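Local coordinates for protein alpha-1,2-mannosidase (Bacteroides thetaiotaomicron, PDB 2WW2) that hydrolyses alpha-mannosidic linkages with inversion of configuration, as a calcium-dependent glycoside hydrolase of family 92, at residues W522-F527 against Q585-A590. Numbering follows the deposited sequence.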
loop_
_atom_site.group_PDB
_atom_site.type_symbol
_atom_site.label_atom_id
_atom_site.label_comp_id
_atom_site.label_asym_id
_atom_site.label_seq_id
_atom_site.Cartn_x
_atom_site.Cartn_y
_atom_site.Cartn_z
ATOM N N TRP A 522 13.103 -0.736 14.193
ATOM C CA TRP A 522 13.850 -0.616 15.456
ATOM C C TRP A 522 14.070 -1.946 16.181
ATOM O O TRP A 522 14.995 -2.084 16.997
ATOM C CB TRP A 522 13.203 0.452 16.362
ATOM C CG TRP A 522 13.620 1.823 15.925
ATOM C CD1 TRP A 522 12.939 2.668 15.085
ATOM C CD2 TRP A 522 14.852 2.479 16.249
ATOM N NE1 TRP A 522 13.670 3.827 14.889
ATOM C CE2 TRP A 522 14.851 3.726 15.586
ATOM C CE3 TRP A 522 15.970 2.124 17.037
ATOM C CZ2 TRP A 522 15.920 4.632 15.690
ATOM C CZ3 TRP A 522 17.015 3.018 17.142
ATOM C CH2 TRP A 522 16.986 4.263 16.474
ATOM N N THR A 523 13.249 -2.940 15.859
ATOM C CA THR A 523 13.414 -4.267 16.454
ATOM C C THR A 523 14.784 -4.877 16.112
ATOM O O THR A 523 15.306 -5.692 16.863
ATOM C CB THR A 523 12.249 -5.199 16.058
ATOM O OG1 THR A 523 11.052 -4.715 16.683
ATOM C CG2 THR A 523 12.499 -6.664 16.518
ATOM N N TRP A 524 15.384 -4.446 15.005
ATOM C CA TRP A 524 16.696 -4.969 14.592
ATOM C C TRP A 524 17.886 -4.257 15.216
ATOM O O TRP A 524 19.039 -4.633 14.983
ATOM C CB TRP A 524 16.815 -4.908 13.061
ATOM C CG TRP A 524 15.730 -5.726 12.435
ATOM C CD1 TRP A 524 14.553 -5.263 11.901
ATOM C CD2 TRP A 524 15.684 -7.153 12.334
ATOM N NE1 TRP A 524 13.795 -6.323 11.459
ATOM C CE2 TRP A 524 14.462 -7.489 11.712
ATOM C CE3 TRP A 524 16.564 -8.178 12.693
ATOM C CZ2 TRP A 524 14.096 -8.804 11.439
ATOM C CZ3 TRP A 524 16.192 -9.495 12.429
ATOM C CH2 TRP A 524 14.968 -9.791 11.799
ATOM N N SER A 525 17.619 -3.215 15.995
ATOM C CA SER A 525 18.695 -2.366 16.512
ATOM C C SER A 525 19.390 -3.002 17.718
ATOM O O SER A 525 19.371 -2.453 18.836
ATOM C CB SER A 525 18.163 -0.963 16.862
ATOM O OG SER A 525 19.229 -0.070 17.119
ATOM N N VAL A 526 20.001 -4.164 17.484
ATOM C CA VAL A 526 20.735 -4.872 18.529
ATOM C C VAL A 526 22.012 -5.427 17.897
ATOM O O VAL A 526 22.211 -6.631 17.818
ATOM C CB VAL A 526 19.891 -6.024 19.136
ATOM C CG1 VAL A 526 20.547 -6.576 20.423
ATOM C CG2 VAL A 526 18.472 -5.531 19.449
ATOM N N PHE A 527 22.880 -4.551 17.433
ATOM C CA PHE A 527 24.039 -5.041 16.702
ATOM C C PHE A 527 25.177 -5.543 17.587
ATOM O O PHE A 527 26.073 -6.195 17.095
ATOM C CB PHE A 527 24.536 -4.023 15.669
ATOM C CG PHE A 527 24.091 -2.628 15.938
ATOM C CD1 PHE A 527 24.859 -1.792 16.734
ATOM C CD2 PHE A 527 22.913 -2.153 15.397
ATOM C CE1 PHE A 527 24.450 -0.500 16.986
ATOM C CE2 PHE A 527 22.489 -0.836 15.651
ATOM C CZ PHE A 527 23.270 -0.023 16.445
ATOM N N GLN A 585 18.226 3.858 9.467
ATOM C CA GLN A 585 19.416 3.621 10.292
ATOM C C GLN A 585 19.432 2.294 11.069
ATOM O O GLN A 585 20.395 1.529 10.960
ATOM C CB GLN A 585 19.678 4.832 11.210
ATOM C CG GLN A 585 20.297 6.057 10.491
ATOM C CD GLN A 585 19.284 6.857 9.659
ATOM O OE1 GLN A 585 18.089 6.573 9.657
ATOM N NE2 GLN A 585 19.769 7.864 8.959
ATOM N N PRO A 586 18.387 2.014 11.868
ATOM C CA PRO A 586 18.442 0.790 12.658
ATOM C C PRO A 586 18.439 -0.511 11.843
ATOM O O PRO A 586 18.650 -1.567 12.427
ATOM C CB PRO A 586 17.182 0.877 13.535
ATOM C CG PRO A 586 16.264 1.802 12.776
ATOM C CD PRO A 586 17.192 2.819 12.193
ATOM N N VAL A 587 18.172 -0.457 10.538
ATOM C CA VAL A 587 18.294 -1.675 9.726
ATOM C C VAL A 587 19.420 -1.624 8.687
ATOM O O VAL A 587 19.515 -2.525 7.867
ATOM C CB VAL A 587 16.964 -2.105 9.047
ATOM C CG1 VAL A 587 15.950 -2.531 10.096
ATOM C CG2 VAL A 587 16.427 -0.999 8.162
ATOM N N GLN A 588 20.285 -0.610 8.731
ATOM C CA GLN A 588 21.423 -0.550 7.785
ATOM C C GLN A 588 22.298 -1.822 7.826
ATOM O O GLN A 588 22.834 -2.248 6.814
ATOM C CB GLN A 588 22.302 0.677 8.055
ATOM C CG GLN A 588 21.687 1.981 7.555
ATOM C CD GLN A 588 22.508 3.216 7.932
ATOM O OE1 GLN A 588 23.621 3.105 8.466
ATOM N NE2 GLN A 588 21.964 4.395 7.642
ATOM N N HIS A 589 22.440 -2.407 9.006
ATOM C CA HIS A 589 23.269 -3.606 9.192
ATOM C C HIS A 589 22.514 -4.907 8.918
ATOM O O HIS A 589 23.114 -5.974 8.878
ATOM C CB HIS A 589 23.755 -3.657 10.635
ATOM C CG HIS A 589 22.670 -4.006 11.606
ATOM N ND1 HIS A 589 21.649 -3.138 11.924
ATOM C CD2 HIS A 589 22.422 -5.145 12.294
ATOM C CE1 HIS A 589 20.824 -3.720 12.781
ATOM N NE2 HIS A 589 21.271 -4.940 13.018
ATOM N N ALA A 590 21.196 -4.830 8.728
ATOM C CA ALA A 590 20.372 -6.045 8.852
ATOM C C ALA A 590 20.655 -7.118 7.797
ATOM O O ALA A 590 20.578 -8.312 8.086
ATOM C CB ALA A 590 18.882 -5.692 8.893
HETATM O O HOH W 1 20.693 -7.005 15.124
#
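Pro586 presents the CG side of its ring to one face of the Trp522 indole, its CG 3.8 Å from the centroid of the five-membered ring and 13° off the ring normal, a CH-pi contact. CB of the same proline reaches on toward CE3 of the benzene half, so the pyrrolidine spans both rings. The indole is fixed at its rim as well, because NE1 donates a hydrogen bond to the carbonyl of Thr515. A leucine in place of Trp522 would probably leave Pro586 without the flat surface it rests on and the Thr515 carbonyl without its donor. Trp524 starts out toward the second segment and then turns off: with CG anti to the carbonyl carbon (chi1 -60°), the indole leads away, and CD1 meets CG1 of Val587 obliquely at 3.6 Å. Its carbonyl O accepts the Val526 N-H in the inverse gamma turn centred on Ser525, whose CB packs on CB of Pro586 at 3.9 Å. Water 1 lies at the edge of the His589 imidazole, 3.0 Å from NE2, and gives a weak hydrogen bond to Val526 O, thus bridging ring and backbone. Phe527 completes the row with an edge-to-face pair, its CD2 edge over the face of His589 with the planes at 76°. This buried contact joins two loops of the catalytic domain, one linking helices 519-522 and 530-537, the other preceding helix 600-613. Helix 444-465 packs against Trp522 and supplies Tyr453 to the Phe527 ring, while helices 530-537 and 540-551 enclose the Trp524 indole.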